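Local coordinates for protein endo-b-1,4-glucanase (Nasutitermes takasagoensis, PDB 1KS8) that probably hydrolyses internal beta-1,4-glucosidic bonds in cellulose and related beta-glucans, as a termite cellulase of glycosyl hydrolase family 9 with an (alpha/alpha)6 fold, at residues Gly45-Phe53 / Ala95-Ala106; Ala55-Phe63 / Gly115-Phe126. All coordinates share one frame; numbering follows the deposited sequence.

Coming from the N terminus, the chain leaves helix 5-18 and runs through a long loop. Residues 45-53 of that loop lie along helix 89-106; contact 1 thus closes the loop from residue 53 to 95, which holds strand 60-61 and helices 62-78 and 80-85. After helix 89-106 the chain returns for contact 2: strand 113-117 pairs with strand 60-61, and helix 120-124 packs against the loop 55-59. The segments alternate, so the two closures cross. Lys-60 links them, its NZ 2.8 Å from Leu-48 O, and the OH of Tyr-102 touches CG2 of Val-117. Together they tie the N-terminal loop, helix 89-106 and the small antiparallel sheet into one block.

Contact 1 (Gly45-Phe53 / Ala95-Ala106); sequences GQDLTGGYF and AVKWATDYFIKA
The phenol ring of Tyr-52 lies obliquely across the indole of Trp-98, whose CD1 sits 4.0 Å above the centre of one face of the Tyr-52 ring. CE2 of Tyr-52 also rests on the methyl of Ala-99, and its hydroxyl gives a short bond, OH to Ala-95 O 2.6 Å, on an in-plane lone pair. Trp-98 has CG anti to its backbone N (chi1 -164°), which turns the indole toward the loop. There NE1 bonds Gly-51 O at 2.9 Å; the oxygen is in the indole plane, but the bond is bent, 134° at the hydrogen, and NE1 stands above the carbonyl plane. A water bridges Gly-51 N and Trp-98 O. Gly-51 CA packs 3.6 Å from Tyr-102 CB, where a side chain on Gly-51 would strike the tyrosine ring.

At the other end, Lys-105 stretches out beyond CG to carry its ammonium to the loop. NZ forms a salt bridge with Asp-47 OD2 (2.9 Å), from above the carboxylate plane, and bonds Thr-49 O at 2.9 Å and, weakly, Thr-49 OG1. Asp-47 OD1 takes the Thr-49 N-H, closing an Asx turn, and also accepts from Thr-49 OG1. CD2 of Leu-48 lies 3.7 Å from CA of Ala-106; Leu-48 also packs on Tyr-114 of strand 113-117, while Val-96, Thr-100 and Phe-103 pack helix 89-106 against helix 149-165.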
loop_
_atom_site.group_PDB
_atom_site.type_symbol
_atom_site.label_atom_id
_atom_site.label_comp_id
_atom_site.label_asym_id
_atom_site.label_seq_id
_atom_site.Cartn_x
_atom_site.Cartn_y
_atom_site.Cartn_z
ATOM N N GLY A 45 -11.798 -19.136 16.202
ATOM C CA GLY A 45 -10.877 -20.063 15.573
ATOM C C GLY A 45 -10.909 -20.016 14.058
ATOM O O GLY A 45 -10.352 -20.897 13.401
ATOM N N GLN A 46 -11.557 -18.997 13.496
ATOM C CA GLN A 46 -11.626 -18.860 12.046
ATOM C C GLN A 46 -10.219 -18.693 11.487
ATOM O O GLN A 46 -9.382 -18.012 12.073
ATOM C CB GLN A 46 -12.447 -17.633 11.641
ATOM C CG GLN A 46 -13.881 -17.601 12.143
ATOM C CD GLN A 46 -14.045 -16.774 13.403
ATOM O OE1 GLN A 46 -15.081 -16.138 13.604
ATOM N NE2 GLN A 46 -13.032 -16.782 14.261
ATOM N N ASP A 47 -9.971 -19.308 10.340
ATOM C CA ASP A 47 -8.671 -19.215 9.694
ATOM C C ASP A 47 -8.398 -17.781 9.241
ATOM O O ASP A 47 -9.196 -17.193 8.518
ATOM C CB ASP A 47 -8.645 -20.166 8.491
ATOM C CG ASP A 47 -7.380 -20.040 7.667
ATOM O OD1 ASP A 47 -6.337 -19.641 8.223
ATOM O OD2 ASP A 47 -7.432 -20.366 6.461
ATOM N N LEU A 48 -7.280 -17.215 9.694
ATOM C CA LEU A 48 -6.894 -15.865 9.290
ATOM C C LEU A 48 -5.465 -15.881 8.755
ATOM O O LEU A 48 -4.771 -14.863 8.773
ATOM C CB LEU A 48 -7.002 -14.878 10.461
ATOM C CG LEU A 48 -8.398 -14.545 11.001
ATOM C CD1 LEU A 48 -8.258 -13.542 12.140
ATOM C CD2 LEU A 48 -9.279 -13.970 9.894
ATOM N N THR A 49 -5.024 -17.042 8.282
ATOM C CA THR A 49 -3.675 -17.159 7.740
ATOM C C THR A 49 -3.576 -16.479 6.383
ATOM O O THR A 49 -4.554 -16.389 5.637
ATOM C CB THR A 49 -3.243 -18.630 7.583
ATOM O OG1 THR A 49 -4.150 -19.313 6.703
ATOM C CG2 THR A 49 -3.211 -19.321 8.939
ATOM N N GLY A 50 -2.378 -15.999 6.067
ATOM C CA GLY A 50 -2.167 -15.324 4.802
ATOM C C GLY A 50 -2.024 -13.826 4.978
ATOM O O GLY A 50 -1.735 -13.343 6.076
ATOM N N GLY A 51 -2.233 -13.084 3.898
ATOM C CA GLY A 51 -2.101 -11.641 3.967
ATOM C C GLY A 51 -0.646 -11.213 4.009
ATOM O O GLY A 51 0.263 -12.037 3.879
ATOM N N TYR A 52 -0.428 -9.917 4.199
ATOM C CA TYR A 52 0.918 -9.360 4.250
ATOM C C TYR A 52 1.336 -8.854 5.620
ATOM O O TYR A 52 0.536 -8.259 6.345
ATOM C CB TYR A 52 1.044 -8.165 3.304
ATOM C CG TYR A 52 0.995 -8.478 1.834
ATOM C CD1 TYR A 52 2.054 -9.132 1.210
ATOM C CD2 TYR A 52 -0.090 -8.085 1.056
ATOM C CE1 TYR A 52 2.040 -9.384 -0.152
ATOM C CE2 TYR A 52 -0.117 -8.332 -0.314
ATOM C CZ TYR A 52 0.954 -8.982 -0.909
ATOM O OH TYR A 52 0.952 -9.225 -2.261
ATOM N N PHE A 53 2.595 -9.094 5.964
ATOM C CA PHE A 53 3.150 -8.554 7.195
ATOM C C PHE A 53 3.259 -7.080 6.812
ATOM O O PHE A 53 3.575 -6.752 5.663
ATOM C CB PHE A 53 4.529 -9.149 7.470
ATOM C CG PHE A 53 4.489 -10.588 7.908
ATOM C CD1 PHE A 53 3.680 -10.983 8.969
ATOM C CD2 PHE A 53 5.292 -11.538 7.290
ATOM C CE1 PHE A 53 3.674 -12.304 9.415
ATOM C CE2 PHE A 53 5.296 -12.863 7.729
ATOM C CZ PHE A 53 4.488 -13.244 8.793
ATOM N N ALA A 95 -0.107 -10.511 -6.503
ATOM C CA ALA A 95 0.181 -9.598 -5.400
ATOM C C ALA A 95 -1.113 -9.033 -4.823
ATOM O O ALA A 95 -1.246 -8.853 -3.614
ATOM C CB ALA A 95 1.087 -8.470 -5.877
ATOM N N VAL A 96 -2.072 -8.754 -5.695
ATOM C CA VAL A 96 -3.355 -8.232 -5.256
ATOM C C VAL A 96 -4.150 -9.344 -4.570
ATOM O O VAL A 96 -4.697 -9.156 -3.481
ATOM C CB VAL A 96 -4.166 -7.690 -6.455
ATOM C CG1 VAL A 96 -5.595 -7.376 -6.030
ATOM C CG2 VAL A 96 -3.498 -6.440 -7.005
ATOM N N LYS A 97 -4.188 -10.516 -5.196
ATOM C CA LYS A 97 -4.940 -11.635 -4.646
ATOM C C LYS A 97 -4.423 -12.104 -3.290
ATOM O O LYS A 97 -5.195 -12.593 -2.466
ATOM C CB LYS A 97 -4.950 -12.800 -5.644
ATOM C CG LYS A 97 -5.904 -13.929 -5.278
ATOM C CD LYS A 97 -6.079 -14.890 -6.449
ATOM C CE LYS A 97 -7.156 -15.930 -6.172
ATOM N NZ LYS A 97 -6.801 -16.834 -5.046
ATOM N N TRP A 98 -3.126 -11.956 -3.043
ATOM C CA TRP A 98 -2.593 -12.386 -1.757
ATOM C C TRP A 98 -3.266 -11.583 -0.649
ATOM O O TRP A 98 -3.530 -12.097 0.436
ATOM C CB TRP A 98 -1.076 -12.196 -1.698
ATOM C CG TRP A 98 -0.466 -12.968 -0.575
ATOM C CD1 TRP A 98 -0.295 -12.552 0.716
ATOM C CD2 TRP A 98 -0.043 -14.334 -0.617
ATOM N NE1 TRP A 98 0.202 -13.580 1.482
ATOM C CE2 TRP A 98 0.365 -14.686 0.689
ATOM C CE3 TRP A 98 0.026 -15.297 -1.632
ATOM C CZ2 TRP A 98 0.836 -15.966 1.008
ATOM C CZ3 TRP A 98 0.493 -16.570 -1.315
ATOM C CH2 TRP A 98 0.892 -16.891 -0.006
ATOM N N ALA A 99 -3.555 -10.318 -0.932
ATOM C CA ALA A 99 -4.209 -9.462 0.042
ATOM C C ALA A 99 -5.714 -9.725 0.110
ATOM O O ALA A 99 -6.266 -9.901 1.191
ATOM C CB ALA A 99 -3.948 -7.996 -0.294
ATOM N N THR A 100 -6.376 -9.773 -1.041
ATOM C CA THR A 100 -7.820 -9.984 -1.040
ATOM C C THR A 100 -8.262 -11.356 -0.530
ATOM O O THR A 100 -9.338 -11.474 0.058
ATOM C CB THR A 100 -8.438 -9.689 -2.429
ATOM O OG1 THR A 100 -7.811 -10.495 -3.431
ATOM C CG2 THR A 100 -8.244 -8.214 -2.784
ATOM N N ASP A 101 -7.449 -12.390 -0.734
ATOM C CA ASP A 101 -7.811 -13.707 -0.215
ATOM C C ASP A 101 -7.898 -13.589 1.303
ATOM O O ASP A 101 -8.757 -14.200 1.943
ATOM C CB ASP A 101 -6.757 -14.760 -0.561
ATOM C CG ASP A 101 -6.904 -15.300 -1.964
ATOM O OD1 ASP A 101 -7.953 -15.055 -2.597
ATOM O OD2 ASP A 101 -5.969 -15.986 -2.426
ATOM N N TYR A 102 -6.996 -12.800 1.875
ATOM C CA TYR A 102 -6.971 -12.592 3.315
ATOM C C TYR A 102 -8.165 -11.752 3.767
ATOM O O TYR A 102 -8.799 -12.065 4.773
ATOM C CB TYR A 102 -5.660 -11.913 3.726
ATOM C CG TYR A 102 -5.626 -11.482 5.175
ATOM C CD1 TYR A 102 -5.543 -12.418 6.205
ATOM C CD2 TYR A 102 -5.701 -10.134 5.514
ATOM C CE1 TYR A 102 -5.532 -12.020 7.541
ATOM C CE2 TYR A 102 -5.694 -9.725 6.843
ATOM C CZ TYR A 102 -5.609 -10.671 7.849
ATOM O OH TYR A 102 -5.594 -10.266 9.163
ATOM N N PHE A 103 -8.483 -10.688 3.033
ATOM C CA PHE A 103 -9.620 -9.858 3.414
ATOM C C PHE A 103 -10.902 -10.679 3.452
ATOM O O PHE A 103 -11.771 -10.443 4.288
ATOM C CB PHE A 103 -9.800 -8.683 2.447
ATOM C CG PHE A 103 -8.599 -7.789 2.340
ATOM C CD1 PHE A 103 -7.752 -7.597 3.428
ATOM C CD2 PHE A 103 -8.329 -7.121 1.154
ATOM C CE1 PHE A 103 -6.651 -6.749 3.332
ATOM C CE2 PHE A 103 -7.231 -6.269 1.046
ATOM C CZ PHE A 103 -6.392 -6.086 2.140
ATOM N N ILE A 104 -11.026 -11.636 2.535
ATOM C CA ILE A 104 -12.209 -12.488 2.502
ATOM C C ILE A 104 -12.294 -13.305 3.794
ATOM O O ILE A 104 -13.372 -13.449 4.371
ATOM C CB ILE A 104 -12.181 -13.416 1.269
ATOM C CG1 ILE A 104 -12.482 -12.594 0.012
ATOM C CG2 ILE A 104 -13.199 -14.540 1.427
ATOM C CD1 ILE A 104 -12.286 -13.352 -1.286
ATOM N N LYS A 105 -11.161 -13.828 4.252
ATOM C CA LYS A 105 -11.139 -14.598 5.493
ATOM C C LYS A 105 -11.463 -13.696 6.681
ATOM O O LYS A 105 -12.205 -14.085 7.582
ATOM C CB LYS A 105 -9.763 -15.225 5.729
ATOM C CG LYS A 105 -9.359 -16.294 4.733
ATOM C CD LYS A 105 -8.038 -16.915 5.156
ATOM C CE LYS A 105 -7.565 -17.957 4.159
ATOM N NZ LYS A 105 -6.248 -18.537 4.544
ATOM N N ALA A 106 -10.896 -12.493 6.680
ATOM C CA ALA A 106 -11.111 -11.544 7.766
ATOM C C ALA A 106 -12.560 -11.072 7.858
ATOM O O ALA A 106 -13.002 -10.603 8.907
ATOM C CB ALA A 106 -10.171 -10.348 7.602
HETATM O O HOH W 1 -3.361 -14.494 1.620
#

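Contact 2 (Ala55-Phe63 / Gly115-Phe126); sequences AGDFVKFGF and GQVGQGDADHAF
His-124 grips Asp-57: NE2 donates to OD2 at 2.7 Å, meeting it on its anti side, and OD2 lies near the imidazole plane, ring and carboxylate 45° apart. A chi1 of 58° at Asp-57 brings OD2 to this histidine and OD1 back to the N-H of Ala-55. Next to it Asp-123 OD2 accepts the Phe-58 N-H at 2.8 Å on the syn side, while Val-59 CG2 packs 3.5 Å from Asp-123 CB.

Lys-60 and Val-117 form an antiparallel hydrogen-bonded pair, and Gly-62 N donates to Gly-115 O. Gly-115 and Gln-116 form a classic beta bulge facing Tyr-140. Gln-116 and Phe-61 lie side by side, pointing the same way, with amide and ring planes 63° apart, neither face nor edge on. NE2 of Gln-116 bonds Gly-118 O almost straight, and also Asp-201. An alanine here removes the amide, so Gly-118 O would probably lack this partner, Asp-201 lose part of its hold on the segment, and the side of the Phe-61 ring be less filled.

Asp-57 OD2 and Asp-123 OD2, like charges 4.3 Å apart, each have their own N-H donor; the donors from His-124 and Ala-55, one on each oxygen, probably fix the orientation of the Asp-57 side chain, about 6 Å from that of Glu-412, a predicted active-site residue.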
loop_
_atom_site.group_PDB
_atom_site.type_symbol
_atom_site.label_atom_id
_atom_site.label_comp_id
_atom_site.label_asym_id
_atom_site.label_seq_id
_atom_site.Cartn_x
_atom_site.Cartn_y
_atom_site.Cartn_z
ATOM N N ALA A 55 5.352 -4.271 7.775
ATOM C CA ALA A 55 6.614 -3.627 7.460
ATOM C C ALA A 55 7.797 -4.522 7.796
ATOM O O ALA A 55 7.952 -5.586 7.206
ATOM C CB ALA A 55 6.698 -2.315 8.232
ATOM N N GLY A 56 8.640 -4.080 8.725
ATOM C CA GLY A 56 9.780 -4.888 9.127
ATOM C C GLY A 56 9.393 -5.806 10.273
ATOM O O GLY A 56 10.221 -6.575 10.777
ATOM N N ASP A 57 8.124 -5.713 10.669
ATOM C CA ASP A 57 7.537 -6.497 11.753
ATOM C C ASP A 57 6.649 -7.603 11.192
ATOM O O ASP A 57 6.634 -7.843 9.985
ATOM C CB ASP A 57 6.715 -5.576 12.664
ATOM C CG ASP A 57 5.615 -4.830 11.915
ATOM O OD1 ASP A 57 5.623 -4.822 10.663
ATOM O OD2 ASP A 57 4.741 -4.231 12.583
ATOM N N PHE A 58 5.894 -8.268 12.061
ATOM C CA PHE A 58 5.033 -9.354 11.612
ATOM C C PHE A 58 3.568 -9.175 11.973
ATOM O O PHE A 58 2.790 -10.131 11.974
ATOM C CB PHE A 58 5.585 -10.693 12.121
ATOM C CG PHE A 58 6.990 -10.966 11.655
ATOM C CD1 PHE A 58 8.009 -11.204 12.569
ATOM C CD2 PHE A 58 7.302 -10.922 10.296
ATOM C CE1 PHE A 58 9.326 -11.389 12.139
ATOM C CE2 PHE A 58 8.612 -11.105 9.853
ATOM C CZ PHE A 58 9.626 -11.338 10.777
ATOM N N VAL A 59 3.188 -7.938 12.271
ATOM C CA VAL A 59 1.795 -7.649 12.565
ATOM C C VAL A 59 1.089 -7.472 11.227
ATOM O O VAL A 59 1.672 -6.973 10.261
ATOM C CB VAL A 59 1.623 -6.326 13.353
ATOM C CG1 VAL A 59 0.144 -6.032 13.560
ATOM C CG2 VAL A 59 2.328 -6.410 14.689
ATOM N N LYS A 60 -0.162 -7.907 11.169
ATOM C CA LYS A 60 -0.966 -7.735 9.975
ATOM C C LYS A 60 -1.930 -6.589 10.314
ATOM O O LYS A 60 -2.940 -6.782 10.994
ATOM C CB LYS A 60 -1.687 -9.047 9.634
ATOM C CG LYS A 60 -0.732 -10.042 8.966
ATOM C CD LYS A 60 -0.993 -11.505 9.308
ATOM C CE LYS A 60 -2.334 -12.004 8.813
ATOM N NZ LYS A 60 -2.378 -13.501 8.856
ATOM N N PHE A 61 -1.561 -5.381 9.888
ATOM C CA PHE A 61 -2.357 -4.171 10.124
ATOM C C PHE A 61 -3.292 -3.996 8.931
ATOM O O PHE A 61 -2.861 -3.624 7.836
ATOM C CB PHE A 61 -1.437 -2.948 10.264
ATOM C CG PHE A 61 -0.775 -2.824 11.619
ATOM C CD1 PHE A 61 -1.538 -2.575 12.758
ATOM C CD2 PHE A 61 0.614 -2.913 11.750
ATOM C CE1 PHE A 61 -0.935 -2.413 14.005
ATOM C CE2 PHE A 61 1.228 -2.751 13.003
ATOM C CZ PHE A 61 0.447 -2.500 14.128
ATOM N N GLY A 62 -4.574 -4.249 9.160
ATOM C CA GLY A 62 -5.556 -4.183 8.091
ATOM C C GLY A 62 -5.772 -2.897 7.318
ATOM O O GLY A 62 -6.084 -2.941 6.130
ATOM N N PHE A 63 -5.616 -1.751 7.967
ATOM C CA PHE A 63 -5.846 -0.487 7.286
ATOM C C PHE A 63 -4.785 -0.265 6.202
ATOM O O PHE A 63 -5.118 -0.131 5.024
ATOM C CB PHE A 63 -5.876 0.651 8.316
ATOM C CG PHE A 63 -6.465 1.939 7.800
ATOM C CD1 PHE A 63 -7.404 1.942 6.771
ATOM C CD2 PHE A 63 -6.104 3.153 8.376
ATOM C CE1 PHE A 63 -7.973 3.137 6.323
ATOM C CE2 PHE A 63 -6.669 4.351 7.938
ATOM C CZ PHE A 63 -7.605 4.341 6.911
ATOM N N GLY A 115 -9.468 -6.685 11.696
ATOM C CA GLY A 115 -8.546 -5.680 11.202
ATOM C C GLY A 115 -7.111 -5.808 11.660
ATOM O O GLY A 115 -6.269 -4.985 11.294
ATOM N N GLN A 116 -6.809 -6.825 12.458
ATOM C CA GLN A 116 -5.443 -6.993 12.920
ATOM C C GLN A 116 -5.169 -8.375 13.477
ATOM O O GLN A 116 -6.032 -8.977 14.112
ATOM C CB GLN A 116 -5.127 -5.957 14.007
ATOM C CG GLN A 116 -3.637 -5.750 14.277
ATOM C CD GLN A 116 -3.380 -4.628 15.270
ATOM O OE1 GLN A 116 -3.922 -3.530 15.134
ATOM N NE2 GLN A 116 -2.543 -4.894 16.270
ATOM N N VAL A 117 -3.973 -8.884 13.204
ATOM C CA VAL A 117 -3.523 -10.152 13.767
ATOM C C VAL A 117 -2.118 -9.841 14.261
ATOM O O VAL A 117 -1.256 -9.394 13.490
ATOM C CB VAL A 117 -3.464 -11.303 12.749
ATOM C CG1 VAL A 117 -2.950 -12.564 13.448
ATOM C CG2 VAL A 117 -4.848 -11.561 12.173
ATOM N N GLY A 118 -1.909 -10.056 15.555
ATOM C CA GLY A 118 -0.637 -9.761 16.183
ATOM C C GLY A 118 -0.800 -8.471 16.966
ATOM O O GLY A 118 -1.499 -7.558 16.522
ATOM N N GLN A 119 -0.190 -8.401 18.145
ATOM C CA GLN A 119 -0.262 -7.193 18.958
ATOM C C GLN A 119 1.029 -6.424 18.732
ATOM O O GLN A 119 2.100 -7.022 18.661
ATOM C CB GLN A 119 -0.385 -7.528 20.445
ATOM C CG GLN A 119 -0.503 -6.271 21.299
ATOM C CD GLN A 119 0.033 -6.443 22.704
ATOM O OE1 GLN A 119 1.146 -6.933 22.902
ATOM N NE2 GLN A 119 -0.748 -6.017 23.692
ATOM N N GLY A 120 0.932 -5.104 18.624
ATOM C CA GLY A 120 2.125 -4.307 18.397
ATOM C C GLY A 120 3.284 -4.587 19.337
ATOM O O GLY A 120 4.401 -4.852 18.890
ATOM N N ASP A 121 3.037 -4.548 20.641
ATOM C CA ASP A 121 4.123 -4.771 21.587
ATOM C C ASP A 121 4.720 -6.168 21.587
ATOM O O ASP A 121 5.939 -6.319 21.543
ATOM C CB ASP A 121 3.678 -4.405 23.003
ATOM C CG ASP A 121 3.459 -2.914 23.174
ATOM O OD1 ASP A 121 3.814 -2.151 22.247
ATOM O OD2 ASP A 121 2.939 -2.504 24.237
ATOM N N ALA A 122 3.874 -7.191 21.638
ATOM C CA ALA A 122 4.367 -8.563 21.658
ATOM C C ALA A 122 5.140 -8.875 20.384
ATOM O O ALA A 122 6.171 -9.548 20.418
ATOM C CB ALA A 122 3.208 -9.536 21.816
ATOM N N ASP A 123 4.639 -8.380 19.259
ATOM C CA ASP A 123 5.296 -8.619 17.983
ATOM C C ASP A 123 6.637 -7.893 17.890
ATOM O O ASP A 123 7.662 -8.493 17.566
ATOM C CB ASP A 123 4.401 -8.154 16.833
ATOM C CG ASP A 123 4.935 -8.571 15.481
ATOM O OD1 ASP A 123 4.674 -9.718 15.074
ATOM O OD2 ASP A 123 5.625 -7.761 14.834
ATOM N N HIS A 124 6.631 -6.600 18.190
ATOM C CA HIS A 124 7.841 -5.798 18.089
ATOM C C HIS A 124 8.938 -6.114 19.102
ATOM O O HIS A 124 10.095 -5.750 18.894
ATOM C CB HIS A 124 7.461 -4.318 18.129
ATOM C CG HIS A 124 6.577 -3.905 16.993
ATOM N ND1 HIS A 124 6.018 -2.649 16.895
ATOM C CD2 HIS A 124 6.155 -4.590 15.903
ATOM C CE1 HIS A 124 5.291 -2.577 15.792
ATOM N NE2 HIS A 124 5.357 -3.742 15.174
ATOM N N ALA A 125 8.583 -6.801 20.182
ATOM C CA ALA A 125 9.560 -7.167 21.203
ATOM C C ALA A 125 10.434 -8.323 20.719
ATOM O O ALA A 125 11.447 -8.655 21.334
ATOM C CB ALA A 125 8.847 -7.560 22.489
ATOM N N PHE A 126 10.026 -8.927 19.608
ATOM C CA PHE A 126 10.732 -10.049 19.007
ATOM C C PHE A 126 11.480 -9.612 17.756
ATOM O O PHE A 126 10.962 -8.825 16.967
ATOM C CB PHE A 126 9.711 -11.131 18.626
ATOM C CG PHE A 126 10.261 -12.228 17.749
ATOM C CD1 PHE A 126 11.034 -13.249 18.288
ATOM C CD2 PHE A 126 9.979 -12.252 16.386
ATOM C CE1 PHE A 126 11.516 -14.282 17.484
ATOM C CE2 PHE A 126 10.456 -13.279 15.573
ATOM C CZ PHE A 126 11.224 -14.295 16.123
#